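Side-chain contacts in uncharacterized protein YqbN (Bacillus subtilis, PDB 3KLU), which is of unknown function but probably acts as a chaperone in the assembly of a phage-type tail: residues A[51-54]-A[55-58]; A[127-130]-A[131-134]. All blocks are in the same frame, centred on the assembly; numbering follows the deposited sequence.

Contact 1: A[51-54]-A[55-58]; sequences TDRI and DELE
The first two turns of helix 51-60 carry an i to i+3 salt bridge, in which the guanidinium of Arg53 meets the carboxylate of Glu56, and an i to i+4 contact in which a methyl of Leu57 lies on the guanidinium of the same arginine. Arg53 NH1 lies 3.0 Å from Glu56 OE2, but the hydrogen bond within this ion pair is weak, being bent at the hydrogen. The two side chains cross at about a right angle, and their flat ends are turned 73° against each other: the carboxylate stands at the guanidinium edge without lying flat beside it, and a single oxygen does the bonding. The other oxygen, OE1, rests against the arginine's aliphatic part, 3.5 Å from Arg53 CD. The arginine starts with CG anti to its own backbone N (chi1 -177°), then bends at chi2, which carries the chain along the helix toward the next turn. There Leu57 CD2 sits over one guanidinium face, displaced toward the rim, at 3.9 Å from Arg53 NH2. Within the fold this side of the helix faces helix 78-89: Leu57 is buried against Phe81 and Arg84, and Arg53 NE forms a second salt bridge with Glu88, its stronger polar partner. The cation is thus shared by two acids, one on its own helix and one on helix 78-89, which would be expected to stabilise its charge. Beneath the side chains runs the regular i to i+4 ladder, from Asp55 N to Thr51 O at 3.1 Å through Glu58 N to Ile54 O at 3.0 Å. Toward solvent Asp55 turns back toward the helix start, CG beside its own backbone N (chi1 -79°), which leaves OD2 3.3 Å from Thr51 O, two acceptors without a bond.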
ATOM      1  N   THR A  51      -9.713  -6.042   5.759  1.00 20.43           N
ATOM      2  CA  THR A  51      -9.507  -6.160   7.182  1.00 21.11           C
ATOM      3  C   THR A  51      -8.965  -7.564   7.463  1.00 21.71           C
ATOM      4  O   THR A  51      -8.038  -7.724   8.245  1.00 23.52           O
ATOM      5  CB  THR A  51     -10.842  -5.894   7.903  1.00 23.71           C
ATOM      6  OG1 THR A  51     -11.269  -4.545   7.609  1.00 20.77           O
ATOM      7  CG2 THR A  51     -10.694  -6.135   9.410  1.00 24.16           C
ATOM      8  N   ASP A  52      -9.522  -8.573   6.798  1.00 25.89           N
ATOM      9  CA  ASP A  52      -9.055  -9.951   6.960  1.00 27.95           C
ATOM     10  C   ASP A  52      -7.548  -9.996   6.659  1.00 27.92           C
ATOM     11  O   ASP A  52      -6.767 -10.624   7.372  1.00 29.56           O
ATOM     12  CB  ASP A  52      -9.772 -10.914   5.972  1.00 29.99           C
ATOM     13  CG  ASP A  52     -11.196 -11.327   6.430  1.00 35.12           C
ATOM     14  OD1 ASP A  52     -11.609 -10.910   7.526  1.00 43.14           O
ATOM     15  OD2 ASP A  52     -11.911 -12.073   5.698  1.00 37.10           O
ATOM     16  N   ARG A  53      -7.148  -9.319   5.594  1.00 18.50           N
ATOM     17  CA  ARG A  53      -5.748  -9.346   5.182  1.00 19.57           C
ATOM     18  C   ARG A  53      -4.807  -8.647   6.136  1.00 20.48           C
ATOM     19  O   ARG A  53      -3.656  -9.059   6.305  1.00 22.04           O
ATOM     20  CB  ARG A  53      -5.600  -8.742   3.785  1.00 18.40           C
ATOM     21  CG  ARG A  53      -4.186  -8.808   3.274  1.00 13.13           C
ATOM     22  CD  ARG A  53      -3.583 -10.242   3.393  1.00 18.93           C
ATOM     23  NE  ARG A  53      -2.211 -10.252   2.887  1.00 22.18           N
ATOM     24  CZ  ARG A  53      -1.324 -11.236   3.045  1.00 27.83           C
ATOM     25  NH1 ARG A  53      -1.624 -12.350   3.714  1.00 28.39           N
ATOM     26  NH2 ARG A  53      -0.116 -11.104   2.509  1.00 28.59           N
ATOM     27  N   ILE A  54      -5.293  -7.576   6.756  1.00 22.70           N
ATOM     28  CA  ILE A  54      -4.484  -6.828   7.699  1.00 23.12           C
ATOM     29  C   ILE A  54      -4.280  -7.746   8.909  1.00 27.04           C
ATOM     30  O   ILE A  54      -3.275  -7.663   9.640  1.00 27.19           O
ATOM     31  CB  ILE A  54      -5.206  -5.519   8.078  1.00 22.42           C
ATOM     32  CG1 ILE A  54      -5.249  -4.587   6.843  1.00 19.09           C
ATOM     33  CG2 ILE A  54      -4.505  -4.845   9.205  1.00 23.19           C
ATOM     34  CD1 ILE A  54      -6.317  -3.482   6.867  1.00 34.97           C
ATOM     35  N   ASP A  55      -5.238  -8.647   9.107  1.00 39.71           N
ATOM     36  CA  ASP A  55      -5.139  -9.578  10.211  1.00 42.80           C
ATOM     37  C   ASP A  55      -4.060 -10.602   9.954  1.00 43.17           C
ATOM     38  O   ASP A  55      -3.215 -10.818  10.804  1.00 45.63           O
ATOM     39  CB  ASP A  55      -6.468 -10.276  10.452  1.00 45.19           C
ATOM     40  CG  ASP A  55      -7.449  -9.403  11.207  1.00 52.77           C
ATOM     41  OD1 ASP A  55      -6.994  -8.606  12.059  1.00 61.49           O
ATOM     42  OD2 ASP A  55      -8.669  -9.525  10.963  1.00 59.26           O
ATOM     43  N   GLU A  56      -4.069 -11.243   8.793  1.00 30.30           N
ATOM     44  CA  GLU A  56      -3.017 -12.211   8.550  1.00 31.69           C
ATOM     45  C   GLU A  56      -1.653 -11.528   8.601  1.00 31.97           C
ATOM     46  O   GLU A  56      -0.661 -12.152   8.958  1.00 34.27           O
ATOM     47  CB  GLU A  56      -3.136 -12.868   7.192  1.00 31.40           C
ATOM     48  CG  GLU A  56      -4.492 -12.925   6.598  1.00 34.13           C
ATOM     49  CD  GLU A  56      -4.394 -13.509   5.217  1.00 40.25           C
ATOM     50  OE1 GLU A  56      -5.208 -13.164   4.331  1.00 39.92           O
ATOM     51  OE2 GLU A  56      -3.482 -14.332   5.018  1.00 48.52           O
ATOM     52  N   LEU A  57      -1.582 -10.256   8.232  1.00 26.76           N
ATOM     53  CA  LEU A  57      -0.293  -9.595   8.285  1.00 26.73           C
ATOM     54  C   LEU A  57       0.156  -9.391   9.716  1.00 29.77           C
ATOM     55  O   LEU A  57       1.348  -9.516  10.026  1.00 29.73           O
ATOM     56  CB  LEU A  57      -0.320  -8.241   7.556  1.00 23.88           C
ATOM     57  CG  LEU A  57      -0.326  -8.441   6.039  1.00 21.46           C
ATOM     58  CD1 LEU A  57      -0.592  -7.117   5.306  1.00 19.96           C
ATOM     59  CD2 LEU A  57       1.021  -9.091   5.631  1.00 23.93           C
ATOM     60  N   GLU A  58      -0.782  -9.075  10.597  1.00 37.73           N
ATOM     61  CA  GLU A  58      -0.393  -8.850  11.981  1.00 42.75           C
ATOM     62  C   GLU A  58       0.158 -10.136  12.545  1.00 45.94           C
ATOM     63  O   GLU A  58       1.237 -10.151  13.130  1.00 47.80           O
ATOM     64  CB  GLU A  58      -1.568  -8.400  12.827  1.00 43.65           C
ATOM     65  CG  GLU A  58      -1.100  -7.695  14.065  1.00 50.29           C
ATOM     66  CD  GLU A  58      -2.136  -7.693  15.151  1.00 58.42           C
ATOM     67  OE1 GLU A  58      -3.317  -7.404  14.852  1.00 61.68           O
ATOM     68  OE2 GLU A  58      -1.762  -7.972  16.308  1.00 62.85           O
TER

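Contact 2: A[127-130]-A[131-134]; sequences LNKA and IEIN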
ATOM      1  N   LEU A 127       4.486   5.421   3.585  1.00 19.95           N
ATOM      2  CA  LEU A 127       3.961   4.590   4.661  1.00 19.92           C
ATOM      3  C   LEU A 127       2.712   5.183   5.227  1.00 22.12           C
ATOM      4  O   LEU A 127       1.679   4.515   5.311  1.00 23.18           O
ATOM      5  CB  LEU A 127       4.962   4.454   5.785  1.00 21.09           C
ATOM      6  CG  LEU A 127       5.991   3.348   5.601  1.00 21.94           C
ATOM      7  CD1 LEU A 127       6.991   3.403   6.737  1.00 26.04           C
ATOM      8  CD2 LEU A 127       5.317   2.002   5.600  1.00 16.99           C
ATOM      9  N   ASN A 128       2.789   6.450   5.615  1.00 22.08           N
ATOM     10  CA  ASN A 128       1.621   7.076   6.198  1.00 25.13           C
ATOM     11  C   ASN A 128       0.445   7.160   5.237  1.00 24.52           C
ATOM     12  O   ASN A 128      -0.684   6.946   5.636  1.00 26.25           O
ATOM     13  CB  ASN A 128       1.979   8.461   6.747  1.00 27.12           C
ATOM     14  CG  ASN A 128       3.151   8.408   7.694  1.00 33.70           C
ATOM     15  OD1 ASN A 128       3.267   7.493   8.503  1.00 38.47           O
ATOM     16  ND2 ASN A 128       4.037   9.392   7.597  1.00 41.76           N
ATOM     17  N   LYS A 129       0.672   7.466   3.969  1.00 23.78           N
ATOM     18  CA  LYS A 129      -0.475   7.527   3.070  1.00 23.32           C
ATOM     19  C   LYS A 129      -1.193   6.170   3.047  1.00 22.34           C
ATOM     20  O   LYS A 129      -2.416   6.100   3.038  1.00 23.54           O
ATOM     21  CB  LYS A 129      -0.062   7.878   1.642  1.00 23.32           C
ATOM     22  CG  LYS A 129      -1.284   8.045   0.689  1.00 24.77           C
ATOM     23  CD  LYS A 129      -1.913   9.454   0.857  1.00 30.84           C
ATOM     24  CE  LYS A 129      -3.427   9.413   0.733  1.00 33.92           C
ATOM     25  NZ  LYS A 129      -4.015  10.795   0.743  1.00 39.02           N
ATOM     26  N   ALA A 130      -0.409   5.099   3.016  1.00 26.85           N
ATOM     27  CA  ALA A 130      -0.943   3.740   2.975  1.00 25.93           C
ATOM     28  C   ALA A 130      -1.788   3.454   4.208  1.00 27.84           C
ATOM     29  O   ALA A 130      -2.889   2.919   4.115  1.00 29.31           O
ATOM     30  CB  ALA A 130       0.207   2.740   2.888  1.00 24.93           C
ATOM     31  N   ILE A 131      -1.252   3.806   5.369  1.00 22.57           N
ATOM     32  CA  ILE A 131      -1.945   3.590   6.628  1.00 25.07           C
ATOM     33  C   ILE A 131      -3.258   4.369   6.606  1.00 26.25           C
ATOM     34  O   ILE A 131      -4.295   3.894   7.059  1.00 26.25           O
ATOM     35  CB  ILE A 131      -1.079   4.069   7.801  1.00 26.81           C
ATOM     36  CG1 ILE A 131       0.215   3.269   7.817  1.00 30.82           C
ATOM     37  CG2 ILE A 131      -1.815   3.928   9.106  1.00 27.65           C
ATOM     38  CD1 ILE A 131      -0.014   1.785   7.720  1.00 32.57           C
ATOM     39  N   GLU A 132      -3.192   5.566   6.043  1.00 31.57           N
ATOM     40  CA  GLU A 132      -4.338   6.438   5.940  1.00 32.56           C
ATOM     41  C   GLU A 132      -5.338   5.875   4.948  1.00 29.06           C
ATOM     42  O   GLU A 132      -6.530   5.887   5.211  1.00 30.13           O
ATOM     43  CB  GLU A 132      -3.880   7.826   5.492  1.00 35.18           C
ATOM     44  CG  GLU A 132      -5.023   8.790   5.142  1.00 46.09           C
ATOM     45  CD  GLU A 132      -4.532  10.042   4.424  1.00 55.15           C
ATOM     46  OE1 GLU A 132      -3.472  10.583   4.818  1.00 56.90           O
ATOM     47  OE2 GLU A 132      -5.209  10.481   3.473  1.00 59.35           O
ATOM     48  N   ILE A 133      -4.858   5.412   3.796  1.00 25.52           N
ATOM     49  CA  ILE A 133      -5.726   4.827   2.786  1.00 23.15           C
ATOM     50  C   ILE A 133      -6.533   3.612   3.344  1.00 24.07           C
ATOM     51  O   ILE A 133      -7.601   3.267   2.818  1.00 24.15           O
ATOM     52  CB  ILE A 133      -4.890   4.352   1.579  1.00 22.93           C
ATOM     53  CG1 ILE A 133      -4.459   5.554   0.728  1.00 24.00           C
ATOM     54  CG2 ILE A 133      -5.697   3.364   0.721  1.00 22.20           C
ATOM     55  CD1 ILE A 133      -5.552   6.174  -0.074  1.00 37.04           C
ATOM     56  N   ASN A 134      -6.030   2.967   4.400  1.00 22.48           N
ATOM     57  CA  ASN A 134      -6.722   1.829   4.963  1.00 22.21           C
ATOM     58  C   ASN A 134      -7.618   2.258   6.125  1.00 24.45           C
ATOM     59  O   ASN A 134      -7.932   1.453   7.001  1.00 25.86           O
ATOM     60  CB  ASN A 134      -5.693   0.793   5.429  1.00 19.03           C
ATOM     61  CG  ASN A 134      -5.134  -0.003   4.294  1.00 16.40           C
ATOM     62  OD1 ASN A 134      -5.825  -0.814   3.703  1.00 12.85           O
ATOM     63  ND2 ASN A 134      -3.886   0.244   3.954  1.00 11.61           N
TER
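Ala130 and Asn134 meet on the packed side of the last turn of helix 120-133, whereas Lys129 and Glu132 pair on its outer side. Ala130 O receives two donors from Asn134: the amide ND2 at 2.9 Å, and the backbone N at 3.2 Å in a weak bond. The side-chain donor approaches from above the carbonyl plane, 43° out of it. Asn134 is the first residue to leave helical geometry; with CG beside its own backbone N (chi1 -78°), the side chain turns back toward the last turn and the amide returns to the carbonyl. The same amide reaches outward as well, OD1 to the backbone N of Ile49 and ND2 to Thr89, so that both its ends are held.

The inner side of this last turn packs against helix 78-89 and the three-stranded antiparallel sheet. Ala130 is buried against Ala86 of helix 78-89 and Phe46 of strand 44-46, and Ile133 lies on Val26 and Phe46. Ile133 CG1 also comes up to the oxygen of the preceding turn, a tight 3.1 Å from Lys129 O.

On the more open side, Lys129 bends at chi2 and chi3 before its ammonium reaches Glu132, whose chain is extended. Lys129 NZ is 3.0 Å from Glu132 OE2, and in this i to i+3 salt bridge the ammonium comes from above the carboxylate plane, 47° out of it. The lysine's methylenes serve the apolar side at the same time: Lys129 CE lies 4.0 Å from Ile133 CD1, and the lysine side chain also touches Val28 and Phe46. Glu132, like Asn128 one turn earlier, is exposed, and this side of the turn is the looser one.

In the fold
The two contacts show one scheme used twice: a basic residue paired with a glutamate three positions later, and a hydrophobic residue four positions later packed against the basic side chain. Contact 1 lies near the start of helix 51-60 and contact 2 at the end of helix 120-133, with centres about 15 Å apart. They touch where Ile54 CD1 packs 4.2 Å from Asn134 OD1, and Ile49, just ahead of the first helix, is a neighbour of both. Helix 78-89 meets them along its length, with Phe81, Arg84 and Glu88 on the side of contact 1 and Ile85, Ala86 and Thr89 on the side of contact 2.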